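Local atomic coordinates of signal recognition particle 19 kDa protein (Pyrococcus furiosus, PDB entry 3DLU), a protein that helps organise the RNA-protein core of the archaeal signal recognition particle, probably by binding 7S RNA directly and mediating the binding of SRP54. Residues F4-S9 / K83-I88; E36-A41 / G71-E76. All coordinates share one frame; numbering follows the deposited sequence.

Contact 1: F4-S9 / K83-I88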
ATOM      1  N   PHE A   4      16.023  -8.266  -3.211  1.00 14.85           N
ATOM      2  CA  PHE A   4      15.371  -7.780  -4.426  1.00 13.40           C
ATOM      3  C   PHE A   4      13.861  -7.836  -4.285  1.00 10.97           C
ATOM      4  O   PHE A   4      13.334  -8.459  -3.362  1.00 13.36           O
ATOM      5  CB  PHE A   4      15.824  -8.580  -5.662  1.00 16.99           C
ATOM      6  CG  PHE A   4      15.654 -10.067  -5.511  1.00 20.00           C
ATOM      7  CD1 PHE A   4      16.712 -10.860  -5.091  1.00 22.59           C
ATOM      8  CD2 PHE A   4      14.429 -10.666  -5.757  1.00 16.09           C
ATOM      9  CE1 PHE A   4      16.553 -12.231  -4.931  1.00 26.60           C
ATOM     10  CE2 PHE A   4      14.259 -12.043  -5.597  1.00 21.20           C
ATOM     11  CZ  PHE A   4      15.320 -12.824  -5.186  1.00 24.08           C
ATOM     12  N   VAL A   5      13.169  -7.192  -5.215  1.00 15.31           N
ATOM     13  CA  VAL A   5      11.722  -7.187  -5.223  1.00 13.68           C
ATOM     14  C   VAL A   5      11.189  -8.337  -6.082  1.00 11.53           C
ATOM     15  O   VAL A   5      11.782  -8.696  -7.097  1.00 16.53           O
ATOM     16  CB  VAL A   5      11.175  -5.834  -5.746  1.00 12.93           C
ATOM     17  CG1 VAL A   5      11.601  -5.597  -7.200  1.00 19.16           C
ATOM     18  CG2 VAL A   5       9.665  -5.775  -5.608  1.00 24.11           C
ATOM     19  N   VAL A   6      10.089  -8.928  -5.637  1.00 13.02           N
ATOM     20  CA  VAL A   6       9.304  -9.840  -6.464  1.00 15.57           C
ATOM     21  C   VAL A   6       7.942  -9.209  -6.718  1.00 16.86           C
ATOM     22  O   VAL A   6       7.207  -8.851  -5.791  1.00 14.07           O
ATOM     23  CB  VAL A   6       9.149 -11.222  -5.819  1.00 17.94           C
ATOM     24  CG1 VAL A   6       8.257 -12.131  -6.691  1.00 19.91           C
ATOM     25  CG2 VAL A   6      10.523 -11.869  -5.608  1.00 16.81           C
ATOM     26  N   TRP A   7       7.621  -9.038  -7.991  1.00 13.82           N
ATOM     27  CA  TRP A   7       6.337  -8.505  -8.393  1.00 14.42           C
ATOM     28  C   TRP A   7       5.571  -9.710  -8.984  1.00 13.82           C
ATOM     29  O   TRP A   7       6.081 -10.376  -9.889  1.00 13.33           O
ATOM     30  CB  TRP A   7       6.578  -7.364  -9.403  1.00 15.26           C
ATOM     31  CG  TRP A   7       5.345  -6.809 -10.040  1.00 17.05           C
ATOM     32  CD1 TRP A   7       4.207  -6.401  -9.408  1.00 17.73           C
ATOM     33  CD2 TRP A   7       5.142  -6.561 -11.438  1.00 14.55           C
ATOM     34  NE1 TRP A   7       3.290  -5.937 -10.334  1.00 17.05           N
ATOM     35  CE2 TRP A   7       3.846  -6.023 -11.585  1.00 13.60           C
ATOM     36  CE3 TRP A   7       5.927  -6.750 -12.580  1.00 15.25           C
ATOM     37  CZ2 TRP A   7       3.316  -5.669 -12.835  1.00 15.53           C
ATOM     38  CZ3 TRP A   7       5.398  -6.398 -13.823  1.00 13.97           C
ATOM     39  CH2 TRP A   7       4.103  -5.867 -13.933  1.00 15.23           C
ATOM     40  N   PRO A   8       4.397 -10.049  -8.420  1.00 12.37           N
ATOM     41  CA  PRO A   8       3.744 -11.317  -8.790  1.00 12.84           C
ATOM     42  C   PRO A   8       3.592 -11.512 -10.306  1.00 14.06           C
ATOM     43  O   PRO A   8       3.683 -12.640 -10.791  1.00 13.93           O
ATOM     44  CB  PRO A   8       2.372 -11.203  -8.115  1.00 12.42           C
ATOM     45  CG  PRO A   8       2.658 -10.375  -6.882  1.00 18.06           C
ATOM     46  CD  PRO A   8       3.628  -9.324  -7.389  1.00 13.00           C
ATOM     47  N   SER A   9       3.364 -10.443 -11.057  1.00 12.77           N
ATOM     48  CA  SER A   9       3.230 -10.597 -12.518  1.00 14.26           C
ATOM     49  C   SER A   9       4.462 -11.195 -13.191  1.00 18.43           C
ATOM     50  O   SER A   9       4.361 -11.790 -14.268  1.00 13.28           O
ATOM     51  CB  SER A   9       2.863  -9.258 -13.178  1.00 12.92           C
ATOM     52  OG  SER A   9       1.587  -8.843 -12.718  1.00 17.41           O
ATOM     53  N   LYS A  83      16.666 -17.033 -10.983  1.00 18.20           N
ATOM     54  CA  LYS A  83      16.550 -18.385 -10.451  1.00 22.32           C
ATOM     55  C   LYS A  83      15.572 -18.454  -9.277  1.00 21.95           C
ATOM     56  O   LYS A  83      14.837 -19.429  -9.132  1.00 15.05           O
ATOM     57  CB  LYS A  83      17.915 -18.939 -10.039  1.00 18.69           C
ATOM     58  CG  LYS A  83      17.837 -20.296  -9.354  1.00 20.29           C
ATOM     59  CD  LYS A  83      17.117 -21.330 -10.229  1.00 32.38           C
ATOM     60  CE  LYS A  83      17.203 -22.727  -9.619  1.00 25.03           C
ATOM     61  NZ  LYS A  83      16.450 -23.765 -10.401  1.00 25.88           N
ATOM     62  N   SER A  84      15.575 -17.431  -8.429  1.00 20.81           N
ATOM     63  CA  SER A  84      14.646 -17.392  -7.302  1.00 18.30           C
ATOM     64  C   SER A  84      13.181 -17.363  -7.769  1.00 11.12           C
ATOM     65  O   SER A  84      12.327 -17.992  -7.158  1.00 13.41           O
ATOM     66  CB  SER A  84      14.943 -16.177  -6.404  1.00 18.06           C
ATOM     67  OG  SER A  84      16.250 -16.257  -5.847  1.00 18.12           O
ATOM     68  N   LEU A  85      12.883 -16.588  -8.808  1.00 13.11           N
ATOM     69  CA  LEU A  85      11.530 -16.546  -9.365  1.00 15.43           C
ATOM     70  C   LEU A  85      11.089 -17.919  -9.864  1.00 16.12           C
ATOM     71  O   LEU A  85       9.951 -18.331  -9.644  1.00 14.20           O
ATOM     72  CB  LEU A  85      11.421 -15.535 -10.501  1.00 12.71           C
ATOM     73  CG  LEU A  85      11.527 -14.045 -10.148  1.00 11.60           C
ATOM     74  CD1 LEU A  85      11.492 -13.194 -11.409  1.00 14.96           C
ATOM     75  CD2 LEU A  85      10.428 -13.620  -9.159  1.00 13.75           C
ATOM     76  N   LYS A  86      11.987 -18.619 -10.546  1.00 12.33           N
ATOM     77  CA  LYS A  86      11.669 -19.980 -11.014  1.00 13.40           C
ATOM     78  C   LYS A  86      11.419 -20.934  -9.834  1.00 15.13           C
ATOM     79  O   LYS A  86      10.457 -21.713  -9.837  1.00 15.23           O
ATOM     80  CB  LYS A  86      12.784 -20.520 -11.916  1.00 17.75           C
ATOM     81  CG  LYS A  86      12.892 -19.797 -13.270  1.00 19.56           C
ATOM     82  CD  LYS A  86      14.193 -20.168 -13.976  1.00 21.87           C
ATOM     83  CE  LYS A  86      14.371 -19.376 -15.258  1.00 26.80           C
ATOM     84  NZ  LYS A  86      15.742 -19.540 -15.805  1.00 55.91           N
ATOM     85  N   LEU A  87      12.274 -20.871  -8.816  1.00 11.76           N
ATOM     86  CA  LEU A  87      12.111 -21.724  -7.645  1.00 16.32           C
ATOM     87  C   LEU A  87      10.778 -21.442  -6.969  1.00 12.67           C
ATOM     88  O   LEU A  87      10.080 -22.360  -6.537  1.00 14.40           O
ATOM     89  CB  LEU A  87      13.244 -21.489  -6.644  1.00 14.59           C
ATOM     90  CG  LEU A  87      14.610 -22.034  -7.058  1.00 17.73           C
ATOM     91  CD1 LEU A  87      15.684 -21.426  -6.161  1.00 15.59           C
ATOM     92  CD2 LEU A  87      14.590 -23.556  -6.942  1.00 23.53           C
ATOM     93  N   ILE A  88      10.438 -20.159  -6.863  1.00 16.00           N
ATOM     94  CA  ILE A  88       9.192 -19.752  -6.228  1.00  9.95           C
ATOM     95  C   ILE A  88       7.983 -20.255  -7.017  1.00 17.41           C
ATOM     96  O   ILE A  88       7.050 -20.821  -6.438  1.00 13.90           O
ATOM     97  CB  ILE A  88       9.130 -18.223  -6.075  1.00 11.93           C
ATOM     98  CG1 ILE A  88      10.077 -17.790  -4.962  1.00 11.98           C
ATOM     99  CG2 ILE A  88       7.701 -17.756  -5.758  1.00 10.40           C
ATOM    100  CD1 ILE A  88      10.257 -16.272  -4.874  1.00 14.70           C
TER
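Ser84 meets the ring of Phe4 at the start of this contact between strand 3-6 and the long helix 81-100. Ser84 CB lies 3.6 Å from Phe4 CZ. Its OG is equally near, 3.6 Å from Phe4 CZ. The serine thus meets the far end of the ring, at a slant. Phe4 CG stands between its own backbone N and carbonyl carbon, with chi1 at 54°. That turn carries the ring across to the helix. Ser84 OG is hydrogen-bonded to Ser77 OG and to Gly80 O, and meets the ring by packing.

Leu85 comes next. Its side chain does not leave the backbone straight at the strand, but its end bends nearer. Leu85 CD2 rests 3.6 Å from Val6 CG1 and 4.0 Å from Val6 CG2, so one methyl meets both branches of the valine. The two side chains run alongside each other in opposite directions. With chi1 at 177°, Val6 CG1 stands anti to the backbone N, where it meets Leu85 CD2.

Ile88 follows one turn after Ser84, and its N bonds to Ser84 O. This repeat brings both residues onto the side of the helix that faces the strand. Ile88 CD1 makes a loose contact, 4.5 Å from Val6 CG2. No hydrogen bond links the two segments, and the contact is mainly apolar.

The axes of strand segment 4-6 and helix segment 83-88 come within 10.5 Å at a crossing angle of -36°. Val6 also packs on Ile37 of helix 34-43, and Ile88 on Ala40 of that helix. Both Val6 and Ile88 touch Leu75 of strand 68-76. The contact belongs to the layer where both helices of this beta-alpha-beta-beta-alpha chain pack on one face of its three-stranded antiparallel sheet.

Contact 2: E36-A41 / G71-E76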
ATOM      1  N   GLU A  36       0.913 -16.601  -1.591  1.00 18.92           N
ATOM      2  CA  GLU A  36       1.519 -17.825  -2.102  1.00 14.40           C
ATOM      3  C   GLU A  36       3.023 -17.640  -2.297  1.00 13.38           C
ATOM      4  O   GLU A  36       3.812 -18.549  -2.027  1.00 16.58           O
ATOM      5  CB  GLU A  36       0.867 -18.244  -3.427  1.00 15.62           C
ATOM      6  CG  GLU A  36      -0.534 -18.821  -3.283  1.00 19.62           C
ATOM      7  CD  GLU A  36      -1.122 -19.229  -4.623  1.00 22.82           C
ATOM      8  OE1 GLU A  36      -1.186 -18.363  -5.518  1.00 19.81           O
ATOM      9  OE2 GLU A  36      -1.504 -20.410  -4.791  1.00 16.52           O
ATOM     10  N   ILE A  37       3.403 -16.474  -2.799  1.00 13.39           N
ATOM     11  CA  ILE A  37       4.808 -16.131  -2.977  1.00 11.62           C
ATOM     12  C   ILE A  37       5.516 -16.092  -1.623  1.00 11.26           C
ATOM     13  O   ILE A  37       6.634 -16.581  -1.486  1.00 13.50           O
ATOM     14  CB  ILE A  37       4.928 -14.797  -3.709  1.00 16.19           C
ATOM     15  CG1 ILE A  37       4.409 -14.987  -5.145  1.00 16.72           C
ATOM     16  CG2 ILE A  37       6.370 -14.281  -3.714  1.00 15.57           C
ATOM     17  CD1 ILE A  37       4.135 -13.683  -5.893  1.00 11.85           C
ATOM     18  N   VAL A  38       4.852 -15.529  -0.619  1.00 13.35           N
ATOM     19  CA  VAL A  38       5.452 -15.473   0.706  1.00 15.22           C
ATOM     20  C   VAL A  38       5.625 -16.888   1.261  1.00 15.41           C
ATOM     21  O   VAL A  38       6.685 -17.238   1.785  1.00 14.34           O
ATOM     22  CB  VAL A  38       4.629 -14.611   1.675  1.00 18.05           C
ATOM     23  CG1 VAL A  38       5.102 -14.823   3.120  1.00 17.90           C
ATOM     24  CG2 VAL A  38       4.720 -13.142   1.283  1.00 17.93           C
ATOM     25  N   ARG A  39       4.584 -17.700   1.129  1.00 14.26           N
ATOM     26  CA  ARG A  39       4.656 -19.084   1.587  1.00 18.19           C
ATOM     27  C   ARG A  39       5.786 -19.844   0.900  1.00 19.38           C
ATOM     28  O   ARG A  39       6.544 -20.564   1.559  1.00 14.85           O
ATOM     29  CB  ARG A  39       3.325 -19.811   1.371  1.00 14.56           C
ATOM     30  CG  ARG A  39       3.346 -21.224   1.921  1.00 19.15           C
ATOM     31  CD  ARG A  39       2.065 -21.968   1.584  1.00 25.24           C
ATOM     32  NE  ARG A  39       2.199 -23.392   1.878  1.00 30.21           N
ATOM     33  CZ  ARG A  39       1.301 -24.316   1.555  1.00 38.75           C
ATOM     34  NH1 ARG A  39       0.193 -23.970   0.915  1.00 24.38           N
ATOM     35  NH2 ARG A  39       1.514 -25.587   1.871  1.00 47.52           N
ATOM     36  N   ALA A  40       5.885 -19.698  -0.425  1.00 13.48           N
ATOM     37  CA  ALA A  40       6.964 -20.324  -1.197  1.00 17.05           C
ATOM     38  C   ALA A  40       8.352 -19.862  -0.756  1.00 17.48           C
ATOM     39  O   ALA A  40       9.258 -20.678  -0.594  1.00 15.83           O
ATOM     40  CB  ALA A  40       6.772 -20.065  -2.700  1.00 14.79           C
ATOM     41  N   ALA A  41       8.519 -18.553  -0.576  1.00 13.68           N
ATOM     42  CA  ALA A  41       9.812 -17.992  -0.173  1.00 15.67           C
ATOM     43  C   ALA A  41      10.264 -18.580   1.160  1.00 15.63           C
ATOM     44  O   ALA A  41      11.422 -18.942   1.322  1.00 17.69           O
ATOM     45  CB  ALA A  41       9.741 -16.459  -0.091  1.00 12.28           C
ATOM     46  N   GLY A  71       0.357  -6.053  -5.582  1.00 18.57           N
ATOM     47  CA  GLY A  71       1.296  -6.241  -4.490  1.00 20.75           C
ATOM     48  C   GLY A  71       2.744  -6.386  -4.884  1.00 17.31           C
ATOM     49  O   GLY A  71       3.094  -6.337  -6.070  1.00 14.86           O
ATOM     50  N   MET A  72       3.591  -6.554  -3.874  1.00 16.08           N
ATOM     51  CA  MET A  72       5.019  -6.763  -4.080  1.00 15.28           C
ATOM     52  C   MET A  72       5.627  -7.336  -2.824  1.00 13.88           C
ATOM     53  O   MET A  72       5.085  -7.175  -1.722  1.00 14.46           O
ATOM     54  CB  MET A  72       5.743  -5.462  -4.459  1.00 16.19           C
ATOM     55  CG  MET A  72       5.823  -4.422  -3.327  1.00 22.56           C
ATOM     56  SD  MET A  72       7.276  -4.528  -2.245  1.00 26.23           S
ATOM     57  CE  MET A  72       8.390  -3.295  -2.991  1.00 18.10           C
ATOM     58  N   ILE A  73       6.739  -8.031  -2.994  1.00 15.05           N
ATOM     59  CA  ILE A  73       7.423  -8.665  -1.877  1.00 15.84           C
ATOM     60  C   ILE A  73       8.885  -8.314  -2.013  1.00 14.03           C
ATOM     61  O   ILE A  73       9.443  -8.394  -3.103  1.00 22.42           O
ATOM     62  CB  ILE A  73       7.301 -10.217  -1.902  1.00 18.37           C
ATOM     63  CG1 ILE A  73       5.838 -10.681  -1.966  1.00 16.42           C
ATOM     64  CG2 ILE A  73       7.979 -10.815  -0.677  1.00 14.19           C
ATOM     65  CD1 ILE A  73       5.259 -10.771  -3.371  1.00 21.32           C
ATOM     66  N   VAL A  74       9.509  -7.899  -0.917  1.00 11.08           N
ATOM     67  CA  VAL A  74      10.949  -7.751  -0.896  1.00 15.92           C
ATOM     68  C   VAL A  74      11.488  -8.972  -0.170  1.00 12.98           C
ATOM     69  O   VAL A  74      11.024  -9.304   0.919  1.00 16.59           O
ATOM     70  CB  VAL A  74      11.372  -6.470  -0.143  1.00 14.82           C
ATOM     71  CG1 VAL A  74      12.881  -6.388  -0.078  1.00 13.59           C
ATOM     72  CG2 VAL A  74      10.789  -5.227  -0.840  1.00 16.87           C
ATOM     73  N   LEU A  75      12.455  -9.639  -0.805  0.50 13.79           N
ATOM     74  CA  LEU A  75      13.033 -10.885  -0.316  0.50 14.62           C
ATOM     75  C   LEU A  75      14.565 -10.845  -0.308  0.50 11.54           C
ATOM     76  O   LEU A  75      15.174 -10.048  -1.014  0.50 15.41           O
ATOM     77  CB  LEU A  75      12.586 -12.048  -1.211  0.50 14.43           C
ATOM     78  CG  LEU A  75      11.108 -12.424  -1.273  0.50 15.58           C
ATOM     79  CD1 LEU A  75      10.884 -13.512  -2.320  0.50 15.99           C
ATOM     80  CD2 LEU A  75      10.612 -12.874   0.098  0.50 16.49           C
ATOM     81  N   GLU A  76      15.184 -11.710   0.498  1.00 14.43           N
ATOM     82  CA  GLU A  76      16.611 -11.969   0.381  1.00 18.94           C
ATOM     83  C   GLU A  76      16.788 -13.442   0.053  1.00 19.79           C
ATOM     84  O   GLU A  76      16.150 -14.290   0.666  1.00 19.79           O
ATOM     85  CB  GLU A  76      17.332 -11.635   1.691  1.00 17.89           C
ATOM     86  CG  GLU A  76      17.554 -10.159   1.864  1.00 25.82           C
ATOM     87  CD  GLU A  76      18.185  -9.806   3.203  1.00 32.38           C
ATOM     88  OE1 GLU A  76      18.142 -10.634   4.130  1.00 36.13           O
ATOM     89  OE2 GLU A  76      18.722  -8.690   3.313  1.00 30.91           O
TER
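Ile37 and Ile73 lie across each other at a slant and form the main meeting of helix 34-43 with strand 68-76. The closest touch is methyl to methyl, with Ile37 CG2 3.7 Å from Ile73 CD1. The other end of Ile37 reaches the same methyl, as its CD1 is 4.0 Å from Ile73 CD1. Ile73 CD1 is therefore met by both branches of Ile37. A chi2 of 86° bends Ile73, so its last bond lies across the front of Ile37.

Val38 approaches Ile73 at a different atom. Val38 CG2 is 4.2 Å from Ile73 CG1, a looser touch, since the valine does not point straight at the strand.

One helical turn after Ile37, Ala41 faces Leu75. Its short side chain meets the forked end of the leucine, with Ala41 CB 3.7 Å from Leu75 CD2. Leu75 has two modelled conformers, and this holds for one. Ile73 and Leu75 are two residues apart on the strand and face the same side of the sheet.

The axes of helix segment 36-41 and strand segment 71-76 come within 9.7 Å and run in the same direction, 15° apart. Helix 34-43 shares this sheet face with helix 81-100. From that helix, Ile92 packs on Ile37 and Ile88 on Leu75. Val51 of strand 47-56 touches Val38, and Val6 of strand 3-6 touches both Ile37 and Leu75.

In the fold
The chain starts with strand 3-6, the first half of contact 1. It goes on to helix 34-43, then to strand 47-56, outermost in this chain, and returns through central strand 68-76. That return closes the shorter loop, contact 2. Helix 81-100 follows and closes the longer loop, contact 1, which encloses contact 2. The two loops nest and do not cross. Their centres are about 8 Å apart. Strands 3-6 and 68-76 are antiparallel neighbours, probably bonded between Val6 N and Ile73 O. Together the contacts join both helices to one sheet. Each contact also has segment residues that pack against another subunit of the assembly.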